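Local coordinates for protein indole-3-acetic acid-amido synthetase GH3.15 (Arabidopsis thaliana, PDB 6E1Q) that joins amino acids, chiefly glutamine, to the auxin precursor indole-3-butyric acid and the herbicide 2,4-DB, using ATP and releasing AMP and diphosphate, at residues C87-S92 with T396-L401; S239-G244 with P268-L273; A306-L311 with L462-S467; V385-D390 with L410-F415; K517-D522 with F578-I583. All coordinates share one frame; numbering follows the deposited sequence. Where two conformers were deposited one is given.

In the fold
From the N terminus, interaction 1 opens first: 87-92 waits some 300 residues for 396-401, tying the N-terminal domain to a turn of the central domain. Within that long loop, interaction 2 closes a short one, pairing two helices of the N-terminal domain. Interaction 3 starts before interaction 1 has closed, so the two cross; it joins 306-311 to 462-467 on strand 461-470 of the C-terminal domain. Interaction 4 lies wholly between the segments of interaction 3 and crosses interaction 1, stitching the turn at 385-390 to strand 404-416. Interaction 5 comes last, in series, connecting helix 513-522 with the chain leaving strand 574-579. Interactions 3 and 5 reach the same four-stranded sheet.

Interaction 1 (C87-S92 with T396-L401); sequences CDRPIS and TTFSGL
Arg89 sets CG anti to its carbonyl carbon (chi1 -77°), and a bend at chi3 (-68°) then swings the guanidinium round to the backbone carbonyl of Phe398. Arg89 NH2 makes the main bond, 2.6 Å to Phe398 O, with an N-H...O angle of 142°. The oxygen lies somewhat tilted from the guanidinium plane, and Arg89 NH1 adds a weak second bond to the same Phe398 O at 3.1 Å. Arg89 NH2 also sits at the edge of the Phe398 ring, 3.9 Å from Phe398 CD1. On the other flank, Arg89 NE forms a salt bridge with Asp88 OD1 at 2.9 Å, met on the syn side of the carboxylate, so the acid helps to fix the rotation of the guanidinium. The carbonyl belongs to a turn that is itself well braced: Thr397 OG1 accepts from Ser399 N at 3.1 Å, an ST turn, and Ser399 OG bonds to Asp114. The Phe398 side chain touches Val31 and Ile35 of helix 24-38. The chemistry is thus a cationic group shared between a buried main-chain oxygen and a neighbouring acid, which would leave its charge largely balanced where the N-terminal and central domains meet.

Interaction 2 (S239-G244 with P268-L273); sequences SNIRTG and PELASL
Ile241 is the first residue of 239-244 to meet the other helix. Its CG2 branch lies 3.9 Å from Leu270 CD2, the two side chains slanting across one another, and the same methyl is 4.1 Å from Ala271 CB. On its other sides, Ile241 packs on Leu203, Leu206 and Leu207 of helix 194-207. Arg242 follows and buries more of its own surface here than any other residue of the pair. Its CG stands anti to the backbone N (chi1 171°) and the chain bends at chi3 (-69°), which folds the arginine over the start of helix 268-278. Arg242 CG passes Pro268 CA at 4.1 Å, and one face of the Arg242 guanidinium then lies over Ala271 CB, which sits 3.7 Å from its plane toward the rim. At the edge of the group, Arg242 NH2 gives a weak hydrogen bond of 3.2 Å to Ser272 OG. Ser272 OG in turn donates, also weakly, to Pro268 O at 3.3 Å. The stronger partner of NH2 is Glu275, through a salt bridge. Beyond Arg242 the helix stops, Gly244 leaving helical angles with positive phi. The short segments run nearly antiparallel, at 159°, with axes 7.4 Å apart, a close spacing consistent with the small Ala271 at the interface. Chemically, the contact divides into an apolar inner side at Ile241 and a polar outer side, where the arginine probably owes its orientation more to Glu275 than to Ser272.

Interaction 3 (A306-L311 with L462-S467); sequences AQYIPL and LMDFTS
Met463 is where segment 462-467 first touches 306-311 directly. Its chain bends at both chi2 (-72°) and chi3 (-74°), curling Met463 CE back to sit 3.5 Å from Leu311 CD2, and the two side chains cross at about a right angle. The carbonyl oxygen of Met463 lies 3.7 Å from Tyr308 CE1, obliquely to the ring. Asp464 comes next and turns its carboxylate to the end of the same tyrosine. Tyr308 OH is 2.6 Å from Asp464 OD1, a close approach but a weak bond at best, since the hydroxyl's one proton has another acceptor within reach; the ring and carboxylate planes stand 81° apart. The acid is gripped from the outside as well: OD1 makes a salt bridge with Arg559 and OD2 a hydrogen bond with Thr557, so these two hold the carboxylate, with the tyrosine hydroxyl close by. Phe465 then offers its ring edge to Gln307, Phe465 CE1 lying 4.0 Å from Gln307 CD, with amide and ring nearly perpendicular. The amide is held by Thr449 and Lys452, while Arg559 makes a cation-pi contact with Phe465. Strand 461-470 is an outermost strand of its four-stranded sheet, paired with strand 477-485. Helix 441-452 covers Phe465, whereas Tyr308 and Leu311 lean on Leu224 of helix 220-243, so the contact joins the N-terminal and C-terminal domains.

Interaction 4 (V385-D390 with L410-F415); sequences VKIGHD and LRATGF
Gly388 and Ala412 share the straighter of two main-chain bonds: Gly388 N donates to Ala412 O at 2.8 Å and 171°. In return, Ala412 N donates to His389 O at 3.2 Å. His389 O also receives a CA-H...O contact from Arg411 CA at 3.6 Å, and Asp390 CA approaches Leu410 O in the same manner at 3.3 Å. The turn satisfies itself through His389 N, which bonds to Lys386 O at 3.1 Å, while Lys386 N is taken by the Tyr391 hydroxyl. Thr413 OG1 bonds to His421 and Ser347. Asp390 and Arg411 are neighbours without a direct salt bridge, since Asp390 OD1 stays 4.8 Å from Arg411 NH1; a water accepts from Arg411 NH1 and donates to Asp390 OD1, bridging them. Apolar contacts fill the rest. Val385 CG1 meets the Ala412 methyl, and Ile387, with CG1 anti to its carbonyl carbon (chi1 -62°), lays CD1 over a face of the Phe415 ring in a CH-pi contact, 4.3 Å from the centroid. Together these make a type II turn leading into an antiparallel strand pair, with Asp390 and Arg411 non-hydrogen-bonded, beside a classic beta bulge formed by Thr413 and Gly414 against His421.

Interaction 5 (K517-D522 with F578-I583); sequences KGRKND and FLSRKI
Arg519 reaches from helix 513-522 to the loop 580-583 that follows strand 574-579, and its path can be followed atom by atom. CB points at the loop, and CG stands anti to the carbonyl carbon (chi1 -86°). Two further bends, at chi2 (-78°) and chi3 (-88°), coil the chain compactly; the side chain as a whole touches Ile525, Pro527 and Pro584. NE makes a salt bridge with Glu508, the strongest polar partner of the side chain. Past CZ the group splits. Arg519 NH1 lies 4.1 Å from Ile583 CG1, the two side chains slanting past each other. Arg519 NH2 sits 3.3 Å from Lys582 O, but the angle is too poor for a hydrogen bond. Ser580 OG lies at the edge of the guanidinium, in its plane, 3.9 Å from Arg519 NH2. A shared acid links serine and arginine, as Ser580 OG is also hydrogen-bonded with Glu508; Ser580 OG lies 2.8 Å from Lys582 O as well. A second, apolar patch forms one residue along: Ile583 CG2 rests 3.6 Å from Lys520 CA and 3.7 Å from Lys520 CB, so the isoleucine packs against the helix backbone itself. There the helix widens into a pi-type turn, and Lys517 O accepts from both Asn521 N and Asp522 N, which arrive from opposite faces of its plane. Helix 497-510 supplies Glu508 and also packs Cys504 and Phe505 on Ser580, while strand 574-579, an outermost strand of the C-terminal sheet, pairs with strand 529-533; the contact thus lays the chain leaving that edge strand against helix 513-522.

Interaction 1 (C87-S92 with T396-L401)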
# COMPACT_ATOMS: atom_id res chain seq x y z
N CYS A 87 -26.98 5.86 1.76
CA CYS A 87 -26.87 4.72 2.65
C CYS A 87 -27.99 4.76 3.69
O CYS A 87 -28.29 5.82 4.24
CB CYS A 87 -25.50 4.69 3.35
SG CYS A 87 -25.15 3.15 4.21
N ASP A 88 -28.60 3.60 3.95
CA ASP A 88 -29.67 3.50 4.93
C ASP A 88 -29.15 3.50 6.37
O ASP A 88 -29.96 3.52 7.30
CB ASP A 88 -30.50 2.24 4.70
CG ASP A 88 -29.86 0.99 5.30
OD1 ASP A 88 -28.63 0.84 5.20
OD2 ASP A 88 -30.60 0.15 5.87
N ARG A 89 -27.84 3.45 6.56
CA ARG A 89 -27.27 3.54 7.89
C ARG A 89 -26.43 4.81 8.01
O ARG A 89 -25.94 5.34 7.00
CB ARG A 89 -26.43 2.29 8.21
CG ARG A 89 -27.32 1.09 8.57
CD ARG A 89 -26.70 -0.25 8.22
NE ARG A 89 -26.61 -0.45 6.78
CZ ARG A 89 -25.47 -0.49 6.11
NH1 ARG A 89 -24.32 -0.36 6.76
NH2 ARG A 89 -25.47 -0.66 4.79
N PRO A 90 -26.25 5.33 9.22
CA PRO A 90 -25.46 6.56 9.38
C PRO A 90 -24.02 6.38 8.93
O PRO A 90 -23.43 5.31 9.08
CB PRO A 90 -25.56 6.86 10.89
CG PRO A 90 -26.15 5.65 11.51
CD PRO A 90 -26.95 4.96 10.46
N ILE A 91 -23.47 7.44 8.34
CA ILE A 91 -22.05 7.47 8.01
C ILE A 91 -21.29 7.83 9.28
O ILE A 91 -21.52 8.89 9.87
CB ILE A 91 -21.76 8.48 6.88
CG1 ILE A 91 -22.61 8.18 5.65
CG2 ILE A 91 -20.26 8.56 6.56
CD1 ILE A 91 -22.39 6.83 5.09
N SER A 92 -20.38 6.96 9.71
CA SER A 92 -19.73 7.25 10.99
C SER A 92 -18.41 7.99 10.84
O SER A 92 -18.00 8.69 11.77
CB SER A 92 -19.51 5.97 11.79
OG SER A 92 -18.77 5.05 11.04
N THR A 396 -20.01 -2.93 -5.07
CA THR A 396 -21.25 -2.43 -4.56
C THR A 396 -21.17 -2.80 -3.10
O THR A 396 -21.03 -3.93 -2.76
CB THR A 396 -22.43 -3.06 -5.23
OG1 THR A 396 -22.52 -2.55 -6.52
CG2 THR A 396 -23.64 -2.71 -4.54
N THR A 397 -21.29 -1.81 -2.25
CA THR A 397 -21.07 -1.95 -0.84
C THR A 397 -22.17 -1.59 0.11
O THR A 397 -23.19 -1.18 -0.26
CB THR A 397 -19.85 -1.10 -0.41
OG1 THR A 397 -20.23 0.24 -0.29
CG2 THR A 397 -18.80 -1.14 -1.41
N PHE A 398 -21.86 -1.79 1.37
CA PHE A 398 -22.72 -1.49 2.47
C PHE A 398 -22.54 -0.09 3.03
O PHE A 398 -23.16 0.24 3.97
CB PHE A 398 -22.52 -2.48 3.59
CG PHE A 398 -23.05 -3.85 3.32
CD1 PHE A 398 -24.37 -4.13 3.43
CD2 PHE A 398 -22.21 -4.87 2.98
CE1 PHE A 398 -24.85 -5.37 3.21
CE2 PHE A 398 -22.70 -6.12 2.73
CZ PHE A 398 -24.02 -6.36 2.85
N SER A 399 -21.66 0.71 2.47
CA SER A 399 -21.45 2.10 2.87
C SER A 399 -21.73 3.07 1.72
O SER A 399 -21.04 4.08 1.58
CB SER A 399 -20.03 2.30 3.41
OG SER A 399 -19.90 1.70 4.69
N GLY A 400 -22.72 2.76 0.88
CA GLY A 400 -23.23 3.74 -0.07
C GLY A 400 -22.52 3.84 -1.41
O GLY A 400 -22.69 4.85 -2.10
N LEU A 401 -21.75 2.83 -1.82
CA LEU A 401 -21.21 2.77 -3.17
C LEU A 401 -21.90 1.66 -3.96
O LEU A 401 -22.12 0.56 -3.44
CB LEU A 401 -19.70 2.55 -3.15
CG LEU A 401 -18.94 3.62 -2.37
CD1 LEU A 401 -17.47 3.29 -2.34
CD2 LEU A 401 -19.17 5.00 -2.99

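Interaction 2 (S239-G244 with P268-L273)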
# COMPACT_ATOMS: atom_id res chain seq x y z
N SER A 239 20.62 4.56 24.72
CA SER A 239 20.95 5.30 25.92
C SER A 239 19.70 5.50 26.79
O SER A 239 19.76 5.32 28.02
CB SER A 239 21.59 6.64 25.53
OG SER A 239 21.42 7.59 26.54
N ASN A 240 18.56 5.82 26.17
CA ASN A 240 17.30 5.92 26.92
C ASN A 240 16.97 4.60 27.60
O ASN A 240 16.49 4.59 28.74
CB ASN A 240 16.15 6.30 25.99
CG ASN A 240 16.13 7.79 25.64
OD1 ASN A 240 15.12 8.27 25.13
ND2 ASN A 240 17.24 8.51 25.89
N ILE A 241 17.18 3.48 26.90
CA ILE A 241 16.91 2.17 27.49
C ILE A 241 17.85 1.92 28.67
O ILE A 241 17.43 1.38 29.71
CB ILE A 241 17.04 1.08 26.41
CG1 ILE A 241 15.91 1.20 25.37
CG2 ILE A 241 17.01 -0.34 27.05
CD1 ILE A 241 16.03 0.21 24.20
N ARG A 242 19.12 2.28 28.54
CA ARG A 242 20.08 2.05 29.62
C ARG A 242 19.69 2.81 30.88
O ARG A 242 19.70 2.26 31.99
CB ARG A 242 21.49 2.45 29.18
CG ARG A 242 22.53 2.44 30.32
CD ARG A 242 23.94 2.51 29.76
NE ARG A 242 24.33 1.30 29.05
CZ ARG A 242 24.42 1.19 27.72
NH1 ARG A 242 24.16 2.24 26.93
NH2 ARG A 242 24.78 0.03 27.19
N THR A 243 19.33 4.09 30.73
CA THR A 243 19.03 4.96 31.86
C THR A 243 17.58 4.86 32.32
O THR A 243 17.26 5.32 33.42
CB THR A 243 19.32 6.42 31.52
OG1 THR A 243 18.47 6.83 30.43
CG2 THR A 243 20.78 6.62 31.11
N GLY A 244 16.70 4.28 31.50
CA GLY A 244 15.29 4.34 31.82
C GLY A 244 14.72 5.74 31.78
O GLY A 244 13.74 6.02 32.46
N PRO A 268 20.47 -1.53 31.44
CA PRO A 268 21.77 -1.56 30.74
C PRO A 268 21.97 -2.78 29.87
O PRO A 268 22.55 -2.68 28.78
CB PRO A 268 22.80 -1.55 31.89
CG PRO A 268 22.04 -1.13 33.11
CD PRO A 268 20.62 -1.58 32.90
N GLU A 269 21.49 -3.95 30.32
CA GLU A 269 21.74 -5.19 29.59
C GLU A 269 20.99 -5.21 28.26
O GLU A 269 21.54 -5.64 27.24
CB GLU A 269 21.35 -6.40 30.44
CG GLU A 269 20.89 -7.61 29.61
CD GLU A 269 20.85 -8.91 30.40
OE1 GLU A 269 20.63 -8.84 31.64
OE2 GLU A 269 21.02 -9.98 29.78
N LEU A 270 19.73 -4.79 28.27
CA LEU A 270 18.98 -4.72 27.03
C LEU A 270 19.59 -3.68 26.08
O LEU A 270 19.67 -3.90 24.87
CB LEU A 270 17.51 -4.40 27.31
CG LEU A 270 16.69 -4.19 26.02
CD1 LEU A 270 16.68 -5.47 25.18
CD2 LEU A 270 15.27 -3.70 26.30
N ALA A 271 20.02 -2.55 26.63
CA ALA A 271 20.69 -1.54 25.81
C ALA A 271 21.91 -2.14 25.12
O ALA A 271 22.10 -1.96 23.92
CB ALA A 271 21.07 -0.34 26.68
N SER A 272 22.72 -2.89 25.87
CA SER A 272 23.96 -3.44 25.31
C SER A 272 23.67 -4.46 24.22
O SER A 272 24.38 -4.51 23.21
CB SER A 272 24.80 -4.08 26.43
OG SER A 272 25.44 -3.09 27.21
N LEU A 273 22.63 -5.28 24.40
CA LEU A 273 22.24 -6.25 23.38
C LEU A 273 21.88 -5.56 22.08
O LEU A 273 22.28 -6.00 20.99
CB LEU A 273 21.05 -7.08 23.88
CG LEU A 273 21.36 -8.03 25.05
CD1 LEU A 273 20.11 -8.77 25.54
CD2 LEU A 273 22.45 -9.01 24.62

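Interaction 3 (A306-L311 with L462-S467)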
# COMPACT_ATOMS: atom_id res chain seq x y z
N ALA A 306 6.53 -3.86 -5.26
CA ALA A 306 7.39 -5.00 -5.59
C ALA A 306 8.83 -4.59 -5.81
O ALA A 306 9.73 -5.43 -5.66
CB ALA A 306 6.86 -5.73 -6.84
N GLN A 307 9.07 -3.32 -6.14
CA GLN A 307 10.42 -2.84 -6.41
C GLN A 307 11.32 -2.94 -5.18
O GLN A 307 12.54 -3.09 -5.33
CB GLN A 307 10.38 -1.39 -6.88
CG GLN A 307 9.72 -1.20 -8.25
CD GLN A 307 10.52 -1.82 -9.40
OE1 GLN A 307 11.76 -1.74 -9.44
NE2 GLN A 307 9.82 -2.42 -10.35
N TYR A 308 10.76 -2.84 -3.98
CA TYR A 308 11.53 -2.80 -2.75
C TYR A 308 11.79 -4.18 -2.17
O TYR A 308 12.46 -4.29 -1.14
CB TYR A 308 10.82 -1.94 -1.72
CG TYR A 308 10.52 -0.55 -2.26
CD1 TYR A 308 11.50 0.43 -2.29
CD2 TYR A 308 9.25 -0.24 -2.78
CE1 TYR A 308 11.23 1.71 -2.82
CE2 TYR A 308 8.96 1.03 -3.30
CZ TYR A 308 9.95 1.99 -3.33
OH TYR A 308 9.66 3.24 -3.85
N ILE A 309 11.28 -5.23 -2.80
CA ILE A 309 11.43 -6.57 -2.24
C ILE A 309 12.90 -6.96 -2.06
O ILE A 309 13.25 -7.40 -0.96
CB ILE A 309 10.64 -7.59 -3.09
CG1 ILE A 309 9.14 -7.41 -2.89
CG2 ILE A 309 11.04 -9.02 -2.74
CD1 ILE A 309 8.32 -8.26 -3.88
N PRO A 310 13.77 -6.81 -3.06
CA PRO A 310 15.18 -7.21 -2.82
C PRO A 310 15.82 -6.50 -1.65
O PRO A 310 16.54 -7.13 -0.86
CB PRO A 310 15.86 -6.88 -4.16
CG PRO A 310 14.78 -6.99 -5.18
CD PRO A 310 13.54 -6.46 -4.47
N LEU A 311 15.58 -5.20 -1.50
CA LEU A 311 16.20 -4.48 -0.40
C LEU A 311 15.58 -4.87 0.94
O LEU A 311 16.30 -5.04 1.93
CB LEU A 311 16.07 -2.97 -0.64
CG LEU A 311 16.74 -2.14 0.45
CD1 LEU A 311 18.24 -2.45 0.56
CD2 LEU A 311 16.49 -0.66 0.19
N LEU A 462 19.33 -1.00 -7.50
CA LEU A 462 18.50 0.18 -7.67
C LEU A 462 17.67 0.35 -6.40
O LEU A 462 16.90 -0.55 -6.03
CB LEU A 462 17.62 0.03 -8.91
CG LEU A 462 16.63 1.16 -9.13
CD1 LEU A 462 17.39 2.48 -9.39
CD2 LEU A 462 15.69 0.81 -10.30
N MET A 463 17.84 1.48 -5.70
CA MET A 463 17.10 1.68 -4.45
C MET A 463 15.72 2.28 -4.68
O MET A 463 14.77 1.93 -3.98
CB MET A 463 17.88 2.56 -3.49
CG MET A 463 19.35 2.16 -3.41
SD MET A 463 19.65 0.61 -2.52
CE MET A 463 19.39 1.12 -0.82
N ASP A 464 15.59 3.22 -5.62
CA ASP A 464 14.30 3.82 -5.93
C ASP A 464 14.44 4.49 -7.29
O ASP A 464 15.56 4.72 -7.76
CB ASP A 464 13.87 4.86 -4.86
CG ASP A 464 12.36 4.83 -4.57
OD1 ASP A 464 11.60 4.22 -5.34
OD2 ASP A 464 11.93 5.35 -3.52
N PHE A 465 13.31 4.82 -7.90
CA PHE A 465 13.32 5.53 -9.17
C PHE A 465 12.05 6.36 -9.32
O PHE A 465 11.03 6.10 -8.69
CB PHE A 465 13.46 4.58 -10.37
CG PHE A 465 12.18 3.88 -10.72
CD1 PHE A 465 11.84 2.68 -10.11
CD2 PHE A 465 11.32 4.42 -11.67
CE1 PHE A 465 10.66 2.03 -10.43
CE2 PHE A 465 10.13 3.78 -11.99
CZ PHE A 465 9.81 2.59 -11.37
N THR A 466 12.15 7.39 -10.16
CA THR A 466 11.01 8.12 -10.69
C THR A 466 11.37 8.56 -12.10
O THR A 466 12.39 8.13 -12.65
CB THR A 466 10.62 9.30 -9.78
OG1 THR A 466 9.34 9.80 -10.18
CG2 THR A 466 11.65 10.40 -9.86
N SER A 467 10.54 9.42 -12.71
CA SER A 467 10.72 9.74 -14.12
C SER A 467 10.03 11.05 -14.46
O SER A 467 9.21 11.58 -13.70
CB SER A 467 10.21 8.60 -15.01
OG SER A 467 8.80 8.50 -14.97
O HOH W 1 14.64 -0.99 -6.85

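Interaction 4 (V385-D390 with L410-F415)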
# COMPACT_ATOMS: atom_id res chain seq x y z
N VAL A 385 -15.63 -14.73 -14.05
CA VAL A 385 -14.33 -14.25 -14.47
C VAL A 385 -13.55 -15.35 -15.22
O VAL A 385 -13.75 -16.55 -15.00
CB VAL A 385 -13.64 -13.77 -13.18
CG1 VAL A 385 -12.44 -14.62 -12.82
CG2 VAL A 385 -13.39 -12.26 -13.20
N LYS A 386 -12.66 -14.94 -16.13
CA LYS A 386 -11.92 -15.85 -17.01
C LYS A 386 -10.45 -15.90 -16.61
O LYS A 386 -9.79 -14.86 -16.54
CB LYS A 386 -11.99 -15.40 -18.48
CG LYS A 386 -13.26 -15.70 -19.21
CD LYS A 386 -12.92 -16.04 -20.66
CE LYS A 386 -13.55 -15.07 -21.63
NZ LYS A 386 -14.82 -15.60 -22.20
N ILE A 387 -9.92 -17.11 -16.40
CA ILE A 387 -8.54 -17.22 -15.93
C ILE A 387 -7.60 -16.66 -16.98
O ILE A 387 -7.73 -16.96 -18.17
CB ILE A 387 -8.19 -18.67 -15.59
CG1 ILE A 387 -9.08 -19.19 -14.45
CG2 ILE A 387 -6.72 -18.78 -15.17
CD1 ILE A 387 -9.18 -18.22 -13.29
N GLY A 388 -6.63 -15.84 -16.54
CA GLY A 388 -5.65 -15.23 -17.41
C GLY A 388 -6.02 -13.86 -17.94
O GLY A 388 -5.16 -13.19 -18.51
N HIS A 389 -7.28 -13.43 -17.78
CA HIS A 389 -7.76 -12.14 -18.25
C HIS A 389 -7.66 -11.08 -17.15
O HIS A 389 -7.73 -11.38 -15.95
CB HIS A 389 -9.22 -12.25 -18.70
CG HIS A 389 -9.41 -12.98 -19.99
ND1 HIS A 389 -8.54 -13.95 -20.44
CD2 HIS A 389 -10.39 -12.89 -20.93
CE1 HIS A 389 -8.97 -14.43 -21.60
NE2 HIS A 389 -10.10 -13.81 -21.91
N ASP A 390 -7.55 -9.81 -17.57
CA ASP A 390 -7.33 -8.68 -16.68
C ASP A 390 -8.67 -8.01 -16.41
O ASP A 390 -9.50 -7.90 -17.31
CB ASP A 390 -6.37 -7.64 -17.29
CG ASP A 390 -4.91 -8.13 -17.33
OD1 ASP A 390 -4.61 -9.19 -16.74
OD2 ASP A 390 -4.06 -7.44 -17.93
N LEU A 410 -6.63 -6.27 -11.86
CA LEU A 410 -6.28 -7.58 -11.32
C LEU A 410 -6.28 -8.60 -12.45
O LEU A 410 -7.09 -8.50 -13.38
CB LEU A 410 -7.29 -7.99 -10.26
CG LEU A 410 -7.52 -6.99 -9.13
CD1 LEU A 410 -8.57 -7.52 -8.18
CD2 LEU A 410 -6.21 -6.72 -8.40
N ARG A 411 -5.40 -9.59 -12.37
CA ARG A 411 -5.45 -10.73 -13.28
C ARG A 411 -5.98 -11.94 -12.52
O ARG A 411 -5.44 -12.31 -11.48
CB ARG A 411 -4.09 -11.05 -13.89
CG ARG A 411 -4.18 -12.07 -15.09
CD ARG A 411 -2.84 -12.34 -15.78
NE ARG A 411 -1.87 -12.95 -14.86
CZ ARG A 411 -0.88 -12.29 -14.26
NH1 ARG A 411 -0.71 -10.99 -14.49
NH2 ARG A 411 -0.07 -12.92 -13.41
N ALA A 412 -7.04 -12.55 -13.06
CA ALA A 412 -7.59 -13.77 -12.49
C ALA A 412 -6.62 -14.93 -12.70
O ALA A 412 -6.23 -15.22 -13.84
CB ALA A 412 -8.94 -14.07 -13.14
N THR A 413 -6.20 -15.60 -11.62
CA THR A 413 -5.19 -16.64 -11.75
C THR A 413 -5.68 -18.04 -11.39
O THR A 413 -4.96 -19.00 -11.67
CB THR A 413 -3.97 -16.33 -10.86
OG1 THR A 413 -4.41 -15.88 -9.58
CG2 THR A 413 -3.12 -15.22 -11.50
N GLY A 414 -6.87 -18.18 -10.83
CA GLY A 414 -7.35 -19.50 -10.43
C GLY A 414 -8.51 -19.38 -9.45
O GLY A 414 -9.11 -18.32 -9.30
N PHE A 415 -8.78 -20.49 -8.78
CA PHE A 415 -9.91 -20.62 -7.87
C PHE A 415 -9.46 -21.26 -6.57
O PHE A 415 -8.78 -22.29 -6.59
CB PHE A 415 -11.02 -21.47 -8.50
CG PHE A 415 -11.56 -20.92 -9.79
CD1 PHE A 415 -12.41 -19.82 -9.79
CD2 PHE A 415 -11.23 -21.51 -11.00
CE1 PHE A 415 -12.92 -19.32 -10.97
CE2 PHE A 415 -11.74 -21.02 -12.19
CZ PHE A 415 -12.59 -19.92 -12.17
O HOH W 2 -1.38 -9.45 -16.33

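Interaction 5 (K517-D522 with F578-I583)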
# COMPACT_ATOMS: atom_id res chain seq x y z
N LYS A 517 7.64 2.22 -31.76
CA LYS A 517 7.42 2.75 -33.10
C LYS A 517 7.80 4.22 -33.16
O LYS A 517 8.39 4.67 -34.15
CB LYS A 517 5.96 2.55 -33.51
CG LYS A 517 5.66 2.96 -34.94
CD LYS A 517 4.93 4.27 -35.05
CE LYS A 517 3.92 4.19 -36.20
NZ LYS A 517 3.40 5.53 -36.57
N GLY A 518 7.50 4.98 -32.11
CA GLY A 518 7.95 6.36 -32.04
C GLY A 518 9.46 6.48 -32.13
O GLY A 518 9.98 7.39 -32.78
N ARG A 519 10.18 5.58 -31.46
CA ARG A 519 11.64 5.65 -31.47
C ARG A 519 12.19 5.21 -32.82
O ARG A 519 13.06 5.88 -33.39
CB ARG A 519 12.22 4.79 -30.35
CG ARG A 519 12.32 5.52 -29.01
CD ARG A 519 13.52 6.43 -29.04
NE ARG A 519 14.71 5.72 -28.60
CZ ARG A 519 15.89 5.79 -29.21
NH1 ARG A 519 16.04 6.54 -30.28
NH2 ARG A 519 16.92 5.11 -28.72
N LYS A 520 11.70 4.09 -33.34
CA LYS A 520 12.34 3.48 -34.49
C LYS A 520 11.81 4.07 -35.79
O LYS A 520 12.58 4.44 -36.68
CB LYS A 520 12.15 1.96 -34.44
CG LYS A 520 12.47 1.25 -35.75
CD LYS A 520 12.00 -0.20 -35.72
CE LYS A 520 12.75 -1.03 -36.75
NZ LYS A 520 14.14 -0.53 -36.91
N ASN A 521 10.49 4.19 -35.90
CA ASN A 521 9.85 4.63 -37.14
C ASN A 521 9.51 6.11 -37.13
O ASN A 521 10.12 6.90 -37.86
CB ASN A 521 8.58 3.81 -37.38
CG ASN A 521 8.03 4.01 -38.76
OD1 ASN A 521 8.50 4.86 -39.52
ND2 ASN A 521 7.01 3.24 -39.10
N ASP A 522 8.54 6.49 -36.30
CA ASP A 522 7.95 7.83 -36.36
C ASP A 522 9.00 8.93 -36.24
O ASP A 522 8.85 10.00 -36.84
CB ASP A 522 6.91 7.98 -35.25
CG ASP A 522 5.57 7.44 -35.64
OD1 ASP A 522 5.42 6.99 -36.79
OD2 ASP A 522 4.65 7.45 -34.78
N PHE A 578 23.04 9.08 -18.69
CA PHE A 578 23.33 8.08 -19.70
C PHE A 578 22.17 8.03 -20.67
O PHE A 578 21.01 8.22 -20.28
CB PHE A 578 23.56 6.70 -19.07
CG PHE A 578 24.62 6.70 -18.00
CD1 PHE A 578 25.95 6.48 -18.32
CD2 PHE A 578 24.28 6.93 -16.68
CE1 PHE A 578 26.92 6.48 -17.33
CE2 PHE A 578 25.24 6.94 -15.69
CZ PHE A 578 26.57 6.71 -16.02
N LEU A 579 22.48 7.81 -21.94
CA LEU A 579 21.47 7.69 -22.98
C LEU A 579 21.54 6.30 -23.59
O LEU A 579 22.61 5.70 -23.68
CB LEU A 579 21.68 8.74 -24.08
CG LEU A 579 21.59 10.20 -23.65
CD1 LEU A 579 22.22 11.11 -24.71
CD2 LEU A 579 20.15 10.56 -23.42
N SER A 580 20.38 5.81 -24.02
CA SER A 580 20.37 4.58 -24.81
C SER A 580 21.16 4.81 -26.10
O SER A 580 21.01 5.84 -26.75
CB SER A 580 18.94 4.16 -25.13
OG SER A 580 18.90 3.09 -26.06
N ARG A 581 22.01 3.86 -26.45
CA ARG A 581 22.77 3.95 -27.69
C ARG A 581 22.20 3.06 -28.79
O ARG A 581 22.74 3.04 -29.89
CB ARG A 581 24.24 3.62 -27.45
CG ARG A 581 25.02 4.71 -26.73
CD ARG A 581 24.44 6.09 -27.04
NE ARG A 581 25.13 7.16 -26.31
CZ ARG A 581 24.80 8.45 -26.39
NH1 ARG A 581 23.80 8.83 -27.18
NH2 ARG A 581 25.48 9.35 -25.70
N LYS A 582 21.13 2.33 -28.51
CA LYS A 582 20.54 1.45 -29.51
C LYS A 582 19.07 1.79 -29.64
O LYS A 582 18.43 2.22 -28.68
CB LYS A 582 20.73 -0.04 -29.13
CG LYS A 582 22.19 -0.50 -29.12
CD LYS A 582 22.46 -1.48 -27.98
CE LYS A 582 21.89 -2.86 -28.26
NZ LYS A 582 21.83 -3.72 -27.03
N ILE A 583 18.54 1.61 -30.84
CA ILE A 583 17.13 1.87 -31.09
C ILE A 583 16.34 0.60 -30.78
O ILE A 583 16.76 -0.49 -31.21
CB ILE A 583 16.90 2.37 -32.52
CG1 ILE A 583 17.68 3.66 -32.76
CG2 ILE A 583 15.43 2.62 -32.79
CD1 ILE A 583 18.96 3.47 -33.53